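Local atomic coordinates of aldehyde dehydrogenase (Anabaena variabilis, PDB entry 4H7N), a protein that probably oxidises aldehydes to the corresponding carboxylic acids with NAD+ as hydride acceptor, like other members of the aldehyde dehydrogenase family. Residues 74-80 with 137-141; 305-311 with 344-348; 52-56 with 148-154. All blocks are in the same frame, centred on the assembly; numbering follows the deposited sequence.

Contact 1 (74-80 with 137-141); sequences LVNDTGR and NFPLT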
loop_
_atom_site.group_PDB
_atom_site.type_symbol
_atom_site.label_atom_id
_atom_site.label_comp_id
_atom_site.label_asym_id
_atom_site.label_seq_id
_atom_site.Cartn_x
_atom_site.Cartn_y
_atom_site.Cartn_z
ATOM N N LEU A 74 -30.861 5.149 -12.176
ATOM C CA LEU A 74 -30.311 5.425 -10.844
ATOM C C LEU A 74 -31.443 5.820 -9.857
ATOM O O LEU A 74 -31.417 5.449 -8.691
ATOM C CB LEU A 74 -29.169 6.425 -10.971
ATOM C CG LEU A 74 -28.286 6.633 -9.762
ATOM C CD1 LEU A 74 -27.636 5.340 -9.283
ATOM C CD2 LEU A 74 -27.209 7.658 -10.137
ATOM N N VAL A 75 -32.458 6.523 -10.316
ATOM C CA VAL A 75 -33.686 6.714 -9.503
ATOM C C VAL A 75 -34.281 5.326 -9.111
ATOM O O VAL A 75 -34.652 5.093 -7.970
ATOM C CB VAL A 75 -34.756 7.502 -10.259
ATOM C CG1 VAL A 75 -36.133 7.386 -9.613
ATOM C CG2 VAL A 75 -34.366 8.953 -10.384
ATOM N N ASN A 76 -34.389 4.438 -10.086
ATOM C CA ASN A 76 -34.904 3.100 -9.844
ATOM C C ASN A 76 -34.041 2.374 -8.791
ATOM O O ASN A 76 -34.595 1.700 -7.901
ATOM C CB ASN A 76 -34.925 2.326 -11.167
ATOM C CG ASN A 76 -35.868 1.122 -11.186
ATOM O OD1 ASN A 76 -36.245 0.648 -12.286
ATOM N ND2 ASN A 76 -36.227 0.581 -10.011
ATOM N N ASP A 77 -32.716 2.495 -8.890
ATOM C CA ASP A 77 -31.814 1.823 -7.931
ATOM C C ASP A 77 -31.939 2.381 -6.517
ATOM O O ASP A 77 -31.813 1.654 -5.553
ATOM C CB ASP A 77 -30.324 1.958 -8.325
ATOM C CG ASP A 77 -29.838 0.940 -9.372
ATOM O OD1 ASP A 77 -30.263 -0.254 -9.387
ATOM O OD2 ASP A 77 -28.918 1.313 -10.162
ATOM N N THR A 78 -32.088 3.700 -6.399
ATOM C CA THR A 78 -31.932 4.413 -5.117
ATOM C C THR A 78 -33.191 4.949 -4.523
ATOM O O THR A 78 -33.240 5.250 -3.337
ATOM C CB THR A 78 -30.967 5.605 -5.234
ATOM O OG1 THR A 78 -31.452 6.606 -6.158
ATOM C CG2 THR A 78 -29.555 5.132 -5.690
ATOM N N GLY A 79 -34.228 5.075 -5.343
ATOM C CA GLY A 79 -35.481 5.623 -4.871
ATOM C C GLY A 79 -35.557 7.130 -4.693
ATOM O O GLY A 79 -36.501 7.641 -4.080
ATOM N N ARG A 80 -34.533 7.854 -5.143
ATOM C CA ARG A 80 -34.510 9.283 -4.968
ATOM C C ARG A 80 -33.985 9.992 -6.198
ATOM O O ARG A 80 -33.224 9.410 -6.983
ATOM C CB ARG A 80 -33.716 9.704 -3.686
ATOM C CG ARG A 80 -32.415 8.964 -3.363
ATOM C CD ARG A 80 -31.295 9.188 -4.352
ATOM N NE ARG A 80 -30.033 8.640 -3.832
ATOM C CZ ARG A 80 -28.928 8.420 -4.530
ATOM N NH1 ARG A 80 -27.848 7.971 -3.887
ATOM N NH2 ARG A 80 -28.846 8.663 -5.846
ATOM N N ASN A 137 -24.983 2.201 -1.894
ATOM C CA ASN A 137 -25.514 3.461 -1.369
ATOM C C ASN A 137 -25.346 4.725 -2.251
ATOM O O ASN A 137 -26.251 5.586 -2.303
ATOM C CB ASN A 137 -25.025 3.709 0.030
ATOM C CG ASN A 137 -23.533 3.856 0.077
ATOM O OD1 ASN A 137 -22.808 2.959 -0.344
ATOM N ND2 ASN A 137 -23.067 4.990 0.523
ATOM N N PHE A 138 -24.253 4.765 -3.001
ATOM C CA PHE A 138 -24.041 5.717 -4.077
ATOM C C PHE A 138 -23.519 4.868 -5.219
ATOM O O PHE A 138 -22.320 4.773 -5.474
ATOM C CB PHE A 138 -23.029 6.810 -3.714
ATOM C CG PHE A 138 -23.463 7.745 -2.603
ATOM C CD1 PHE A 138 -24.304 8.803 -2.857
ATOM C CD2 PHE A 138 -22.900 7.638 -1.318
ATOM C CE1 PHE A 138 -24.664 9.682 -1.856
ATOM C CE2 PHE A 138 -23.253 8.535 -0.319
ATOM C CZ PHE A 138 -24.146 9.551 -0.597
ATOM N N PRO A 139 -24.410 4.177 -5.866
ATOM C CA PRO A 139 -23.970 3.122 -6.759
ATOM C C PRO A 139 -23.095 3.633 -7.901
ATOM O O PRO A 139 -22.104 2.984 -8.229
ATOM C CB PRO A 139 -25.257 2.533 -7.311
ATOM C CG PRO A 139 -26.349 3.270 -6.711
ATOM C CD PRO A 139 -25.858 4.377 -5.849
ATOM N N LEU A 140 -23.447 4.784 -8.480
ATOM C CA LEU A 140 -22.697 5.304 -9.597
ATOM C C LEU A 140 -21.370 5.835 -9.137
ATOM O O LEU A 140 -20.307 5.367 -9.595
ATOM C CB LEU A 140 -23.482 6.378 -10.358
ATOM C CG LEU A 140 -22.698 7.066 -11.451
ATOM C CD1 LEU A 140 -22.388 6.095 -12.576
ATOM C CD2 LEU A 140 -23.435 8.302 -11.979
ATOM N N THR A 141 -21.371 6.751 -8.187
ATOM C CA THR A 141 -20.098 7.411 -7.871
ATOM C C THR A 141 -19.111 6.430 -7.259
ATOM O O THR A 141 -17.910 6.504 -7.564
ATOM C CB THR A 141 -20.245 8.645 -6.985
ATOM O OG1 THR A 141 -21.108 8.327 -5.928
ATOM C CG2 THR A 141 -20.915 9.831 -7.748
#
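L74 and T78, one turn apart at the C-terminal end of helix 67-78, close on P139, leading into helix 139-144. The apolar part is small and centred on the proline ring. L74 CD1 reaches P139 CG at 3.5 Å, while its second methyl, CD2, lies 3.9 Å from L140 CB, so the forked end of the leucine straddles two consecutive residues. With CG trans to the backbone N (chi1 -168°) the fork is carried to P139 and L140. T78 CG2 adds a methyl at 3.8 Å from P139 CD.

Among the polar groups, T78 is fixed by its own helix. OG1 donates to L74 O at 2.8 Å, and the backbone N of T78 reaches that oxygen from the opposite face of the carbonyl. This keeps CG2 turned outward, 3.5 Å above the guanidinium plane of R80 and over its centre. The R80 chain, bent at chi2 (66°), brings NH1 to 3.8 Å from F138 CD1, with the guanidinium and ring planes inclined by 43°. The charge is met by E87 of helix 82-106, which forms a salt bridge with NH2 and also accepts from T141 N; NH1 bonds N261, whose amide in turn donates to N137 O.

Residues 137-139 belong to the WNFP sequence familiar in this family. The N137 side chain, bonded to Q264 O, is about 10 Å from that of the predicted active-site E232 and, as in relatives, probably lies by the active site. The buried R80 charge, paired with E87, probably stays ionised, and E87 and N261 each bond both segments.

Contact 2 (305-311 with 344-348); sequences IGPIIAE and WWCRP
G306 O is gripped twice, by T262 OG1 and by a water 2.8 Å away that also accepts from C346 N. I308 N donates to W344 O at 2.9 Å, and the indole of W344 returns a bond of equal length from NE1 to E311 OE2. The indole bond is nearly straight (164°) and runs in the ring plane to the anti lone pair of the carboxylate, which lies almost coplanar with the ring; E311 CG meets the same ring edge. A second water donates to I308 O at 2.7 Å and accepts from W344 N.

W345 turns to the other part of the loop. P307 lies flat against its indole, with CB 3.7 Å from the centroid of the six-membered ring and almost exactly on its normal, a CH-pi contact; I305 O sits at the edge of the ring instead. The indole NE1 is held by L340 O, within the same hairpin. I308 CD1 packs at 4.0 Å from C346 CB, and helix 311-326 also touches the I308 side chain.

The arrangement is a β-hairpin, strands 338-340 and 343-345, joined by one direct backbone bond and two water bridges to the loop before helix 311-326, and by an indole-carboxylate bond to the helix itself, in what corresponds to the catalytic domain of the aldehyde dehydrogenase fold.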
loop_
_atom_site.group_PDB
_atom_site.type_symbol
_atom_site.label_atom_id
_atom_site.label_comp_id
_atom_site.label_asym_id
_atom_site.label_seq_id
_atom_site.Cartn_x
_atom_site.Cartn_y
_atom_site.Cartn_z
ATOM N N ILE A 305 -35.795 13.069 1.402
ATOM C CA ILE A 305 -35.314 11.834 2.087
ATOM C C ILE A 305 -35.878 10.611 1.394
ATOM O O ILE A 305 -37.114 10.345 1.458
ATOM C CB ILE A 305 -35.708 11.831 3.570
ATOM C CG1 ILE A 305 -35.268 13.150 4.212
ATOM C CG2 ILE A 305 -35.141 10.604 4.284
ATOM C CD1 ILE A 305 -33.785 13.430 4.047
ATOM N N GLY A 306 -34.989 9.894 0.712
ATOM C CA GLY A 306 -35.362 8.633 0.063
ATOM C C GLY A 306 -35.528 7.459 1.026
ATOM O O GLY A 306 -35.265 7.584 2.214
ATOM N N PRO A 307 -35.901 6.306 0.493
ATOM C CA PRO A 307 -36.067 5.127 1.287
ATOM C C PRO A 307 -34.752 4.517 1.710
ATOM O O PRO A 307 -33.705 4.783 1.097
ATOM C CB PRO A 307 -36.790 4.175 0.340
ATOM C CG PRO A 307 -36.327 4.562 -1.012
ATOM C CD PRO A 307 -36.142 6.044 -0.940
ATOM N N ILE A 308 -34.828 3.630 2.688
ATOM C CA ILE A 308 -33.705 2.779 3.007
ATOM C C ILE A 308 -33.617 1.760 1.901
ATOM O O ILE A 308 -34.546 1.003 1.699
ATOM C CB ILE A 308 -33.936 2.091 4.331
ATOM C CG1 ILE A 308 -34.105 3.167 5.409
ATOM C CG2 ILE A 308 -32.800 1.139 4.653
ATOM C CD1 ILE A 308 -34.865 2.651 6.597
ATOM N N ILE A 309 -32.486 1.744 1.195
ATOM C CA ILE A 309 -32.353 1.033 -0.062
ATOM C C ILE A 309 -32.313 -0.475 0.137
ATOM O O ILE A 309 -32.950 -1.221 -0.577
ATOM C CB ILE A 309 -31.090 1.525 -0.783
ATOM C CG1 ILE A 309 -31.305 2.940 -1.288
ATOM C CG2 ILE A 309 -30.730 0.620 -1.939
ATOM C CD1 ILE A 309 -30.022 3.573 -1.750
ATOM N N ALA A 310 -31.565 -0.924 1.129
ATOM C CA ALA A 310 -31.417 -2.364 1.350
ATOM C C ALA A 310 -32.276 -2.812 2.512
ATOM O O ALA A 310 -32.236 -2.194 3.573
ATOM C CB ALA A 310 -29.947 -2.694 1.589
ATOM N N GLU A 311 -33.037 -3.894 2.353
ATOM C CA GLU A 311 -33.847 -4.394 3.483
ATOM C C GLU A 311 -33.042 -4.733 4.722
ATOM O O GLU A 311 -33.511 -4.507 5.844
ATOM C CB GLU A 311 -34.616 -5.679 3.153
ATOM C CG GLU A 311 -35.888 -5.447 2.428
ATOM C CD GLU A 311 -36.920 -6.532 2.711
ATOM O OE1 GLU A 311 -36.673 -7.660 2.327
ATOM O OE2 GLU A 311 -37.954 -6.223 3.329
ATOM N N TRP A 344 -39.187 0.543 2.644
ATOM C CA TRP A 344 -38.838 0.851 4.030
ATOM C C TRP A 344 -38.309 2.285 4.101
ATOM O O TRP A 344 -37.514 2.714 3.258
ATOM C CB TRP A 344 -37.733 -0.080 4.558
ATOM C CG TRP A 344 -38.163 -1.490 4.839
ATOM C CD1 TRP A 344 -37.752 -2.616 4.185
ATOM C CD2 TRP A 344 -39.074 -1.926 5.858
ATOM N NE1 TRP A 344 -38.360 -3.717 4.720
ATOM C CE2 TRP A 344 -39.177 -3.329 5.748
ATOM C CE3 TRP A 344 -39.819 -1.262 6.850
ATOM C CZ2 TRP A 344 -39.989 -4.098 6.595
ATOM C CZ3 TRP A 344 -40.632 -2.003 7.682
ATOM C CH2 TRP A 344 -40.711 -3.424 7.552
ATOM N N TRP A 345 -38.696 2.966 5.164
ATOM C CA TRP A 345 -38.412 4.366 5.385
ATOM C C TRP A 345 -38.101 4.657 6.851
ATOM O O TRP A 345 -38.559 3.951 7.760
ATOM C CB TRP A 345 -39.615 5.218 4.978
ATOM C CG TRP A 345 -40.113 4.945 3.617
ATOM C CD1 TRP A 345 -40.934 3.929 3.235
ATOM C CD2 TRP A 345 -39.852 5.714 2.445
ATOM N NE1 TRP A 345 -41.189 3.999 1.886
ATOM C CE2 TRP A 345 -40.545 5.091 1.377
ATOM C CE3 TRP A 345 -39.115 6.874 2.191
ATOM C CZ2 TRP A 345 -40.512 5.576 0.092
ATOM C CZ3 TRP A 345 -39.102 7.369 0.905
ATOM C CH2 TRP A 345 -39.794 6.709 -0.133
ATOM N N CYS A 346 -37.285 5.683 7.058
ATOM C CA CYS A 346 -37.031 6.247 8.388
ATOM C C CYS A 346 -36.835 7.740 8.223
ATOM O O CYS A 346 -36.052 8.198 7.369
ATOM C CB CYS A 346 -35.773 5.658 9.025
ATOM S SG CYS A 346 -35.591 6.112 10.796
ATOM N N ARG A 347 -37.494 8.490 9.074
ATOM C CA ARG A 347 -37.315 9.927 9.068
ATOM C C ARG A 347 -36.099 10.323 9.892
ATOM O O ARG A 347 -35.658 9.581 10.770
ATOM C CB ARG A 347 -38.539 10.650 9.633
ATOM C CG ARG A 347 -39.772 10.566 8.771
ATOM C CD ARG A 347 -40.949 11.261 9.442
ATOM N NE ARG A 347 -41.923 11.603 8.411
ATOM C CZ ARG A 347 -42.887 10.804 7.970
ATOM N NH1 ARG A 347 -43.069 9.587 8.489
ATOM N NH2 ARG A 347 -43.684 11.236 7.001
ATOM N N PRO A 348 -35.564 11.509 9.614
ATOM C CA PRO A 348 -34.531 12.109 10.466
ATOM C C PRO A 348 -34.905 12.005 11.941
ATOM O O PRO A 348 -36.009 12.338 12.330
ATOM C CB PRO A 348 -34.515 13.567 9.999
ATOM C CG PRO A 348 -34.897 13.485 8.558
ATOM C CD PRO A 348 -35.970 12.426 8.527
HETATM O O HOH W 1 -36.492 7.211 4.677
HETATM O O HOH W 2 -36.847 -0.054 0.900
#

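Contact 3 (52-56 with 148-154); sequences RITTL and IPALLAG. With GOL (glycerol), chain E.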
loop_
_atom_site.group_PDB
_atom_site.type_symbol
_atom_site.label_atom_id
_atom_site.label_comp_id
_atom_site.label_asym_id
_atom_site.label_seq_id
_atom_site.Cartn_x
_atom_site.Cartn_y
_atom_site.Cartn_z
ATOM N N ARG A 52 -6.065 7.962 -24.067
ATOM C CA ARG A 52 -7.026 7.436 -23.098
ATOM C C ARG A 52 -7.989 8.516 -22.664
ATOM O O ARG A 52 -9.186 8.233 -22.516
ATOM C CB ARG A 52 -6.376 6.746 -21.882
ATOM C CG ARG A 52 -5.651 5.485 -22.289
ATOM C CD ARG A 52 -5.117 4.669 -21.143
ATOM N NE ARG A 52 -4.076 5.338 -20.338
ATOM C CZ ARG A 52 -2.768 5.274 -20.548
ATOM N NH1 ARG A 52 -2.263 4.569 -21.541
ATOM N NH2 ARG A 52 -1.952 5.904 -19.705
ATOM N N ILE A 53 -7.472 9.730 -22.477
ATOM C CA ILE A 53 -8.284 10.927 -22.203
ATOM C C ILE A 53 -9.281 11.144 -23.318
ATOM O O ILE A 53 -10.459 11.334 -23.053
ATOM C CB ILE A 53 -7.412 12.189 -21.976
ATOM C CG1 ILE A 53 -6.611 12.034 -20.681
ATOM C CG2 ILE A 53 -8.273 13.453 -21.841
ATOM C CD1 ILE A 53 -5.497 13.064 -20.504
ATOM N N THR A 54 -8.845 11.121 -24.566
ATOM C CA THR A 54 -9.809 11.329 -25.664
ATOM C C THR A 54 -10.976 10.338 -25.566
ATOM O O THR A 54 -12.121 10.706 -25.680
ATOM C CB THR A 54 -9.095 11.236 -27.011
ATOM O OG1 THR A 54 -8.150 12.299 -27.062
ATOM C CG2 THR A 54 -10.068 11.345 -28.225
ATOM N N THR A 55 -10.640 9.080 -25.325
ATOM C CA THR A 55 -11.597 8.012 -25.227
ATOM C C THR A 55 -12.567 8.218 -24.072
ATOM O O THR A 55 -13.752 8.073 -24.249
ATOM C CB THR A 55 -10.833 6.685 -25.034
ATOM O OG1 THR A 55 -10.020 6.456 -26.176
ATOM C CG2 THR A 55 -11.734 5.545 -24.919
ATOM N N LEU A 56 -12.066 8.573 -22.892
ATOM C CA LEU A 56 -12.929 8.804 -21.740
ATOM C C LEU A 56 -13.868 9.969 -22.028
ATOM O O LEU A 56 -15.061 9.923 -21.683
ATOM C CB LEU A 56 -12.097 9.078 -20.461
ATOM C CG LEU A 56 -11.784 7.868 -19.584
ATOM C CD1 LEU A 56 -13.034 7.211 -19.037
ATOM C CD2 LEU A 56 -11.037 6.778 -20.293
ATOM N N ILE A 148 -12.120 5.210 -12.683
ATOM C CA ILE A 148 -11.703 6.255 -13.628
ATOM C C ILE A 148 -10.191 6.503 -13.561
ATOM O O ILE A 148 -9.564 6.489 -14.575
ATOM C CB ILE A 148 -12.491 7.568 -13.445
ATOM C CG1 ILE A 148 -13.970 7.371 -13.791
ATOM C CG2 ILE A 148 -11.826 8.700 -14.242
ATOM C CD1 ILE A 148 -14.247 6.995 -15.233
ATOM N N PRO A 149 -9.609 6.756 -12.370
ATOM C CA PRO A 149 -8.150 6.933 -12.395
ATOM C C PRO A 149 -7.405 5.673 -12.808
ATOM O O PRO A 149 -6.404 5.745 -13.517
ATOM C CB PRO A 149 -7.810 7.360 -10.943
ATOM C CG PRO A 149 -9.032 7.068 -10.100
ATOM C CD PRO A 149 -10.191 7.086 -11.063
ATOM N N ALA A 150 -7.899 4.504 -12.432
ATOM C CA ALA A 150 -7.241 3.292 -12.884
ATOM C C ALA A 150 -7.236 3.185 -14.420
ATOM O O ALA A 150 -6.221 2.807 -15.007
ATOM C CB ALA A 150 -7.909 2.088 -12.285
ATOM N N LEU A 151 -8.362 3.532 -15.078
ATOM C CA LEU A 151 -8.390 3.484 -16.516
ATOM C C LEU A 151 -7.385 4.451 -17.124
ATOM O O LEU A 151 -6.712 4.093 -18.070
ATOM C CB LEU A 151 -9.781 3.806 -17.093
ATOM C CG LEU A 151 -10.790 2.668 -16.876
ATOM C CD1 LEU A 151 -12.196 3.187 -17.122
ATOM C CD2 LEU A 151 -10.546 1.511 -17.808
ATOM N N LEU A 152 -7.294 5.653 -16.591
ATOM C CA LEU A 152 -6.390 6.643 -17.137
ATOM C C LEU A 152 -4.937 6.263 -16.941
ATOM O O LEU A 152 -4.063 6.665 -17.720
ATOM C CB LEU A 152 -6.704 8.019 -16.543
ATOM C CG LEU A 152 -8.005 8.602 -17.139
ATOM C CD1 LEU A 152 -8.591 9.752 -16.326
ATOM C CD2 LEU A 152 -7.808 9.064 -18.574
ATOM N N ALA A 153 -4.675 5.503 -15.897
ATOM C CA ALA A 153 -3.349 4.981 -15.625
ATOM C C ALA A 153 -2.922 3.981 -16.688
ATOM O O ALA A 153 -1.730 3.695 -16.810
ATOM C CB ALA A 153 -3.286 4.297 -14.265
ATOM N N GLY A 154 -3.877 3.458 -17.445
ATOM C CA GLY A 154 -3.590 2.424 -18.402
ATOM C C GLY A 154 -3.991 1.012 -17.989
ATOM O O GLY A 154 -3.672 0.089 -18.678
HETATM C C1 GOL E . 1.330 5.535 -19.900
HETATM O O1 GOL E . 0.600 5.327 -21.098
HETATM C C2 GOL E . 0.918 4.558 -18.771
HETATM O O2 GOL E . 0.226 3.372 -19.202
HETATM C C3 GOL E . 2.198 4.167 -18.073
HETATM O O3 GOL E . 2.834 5.357 -17.602
#
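R52 grips the C-terminal end of helix 147-153, where G154, with positive phi, closes a Schellman motif. The axes of 52-56 and 148-153 run at 139° and come within 10.1 Å, and side chains bridge the interval.

The tightly packed part is apolar. L152 CD2 lies 3.8 Å from I53 CG1, the two side chains crossing at about a right angle, and the L56 and I148 side chains slide past each other in opposite directions, CD1 to CD1 4.0 Å. W98 of helix 82-106 also touches L152, and W44 of helix 27-46 touches L56.

Toward the helix end the contact becomes polar. Side-on, R52 offers two nitrogens to the single oxygen of L152: NE at 2.9 Å and NH2 at 3.0 Å, both from the same face, NE above the carbonyl plane and NH2 nearer it. The bend at chi3 (-64°) turns the group into this position. G154 CA lies 3.5 Å above one guanidinium face, which the lack of a side chain there allows. The positive guanidinium would probably be favoured by the partial negative charge of the helix dipole at this end.

Beyond lies the looser side, where a glycerol, probably from the crystallisation liquor, has entered. R52 NH1, which also bonds W44 O, donates to glycerol O1 at 3.0 Å, and glycerol O2 donates to A153 O at 3.1 Å.

In the fold
Of the segments in contact, 52-56 on helix 48-64 comes first, and contact 3 closes the widest loop by joining it to helix 147-153. Contact 1 is nested inside: helix 67-78, the next helix along, meets helix 139-144, which precedes helix 147-153. Two successive helices thus pair with two successive helices in reverse order, the contact centres 24 Å apart. Contact 2 opens later, a short loop in series with both. In space it touches contact 1, with G79 O at 3.5 Å from P307 CD, but lies about 35 Å from contact 3, centre to centre. Contact 1 therefore adjoins the 305-311 loop, bringing the N-terminal helices beside the region that carries the later seven-stranded sheet.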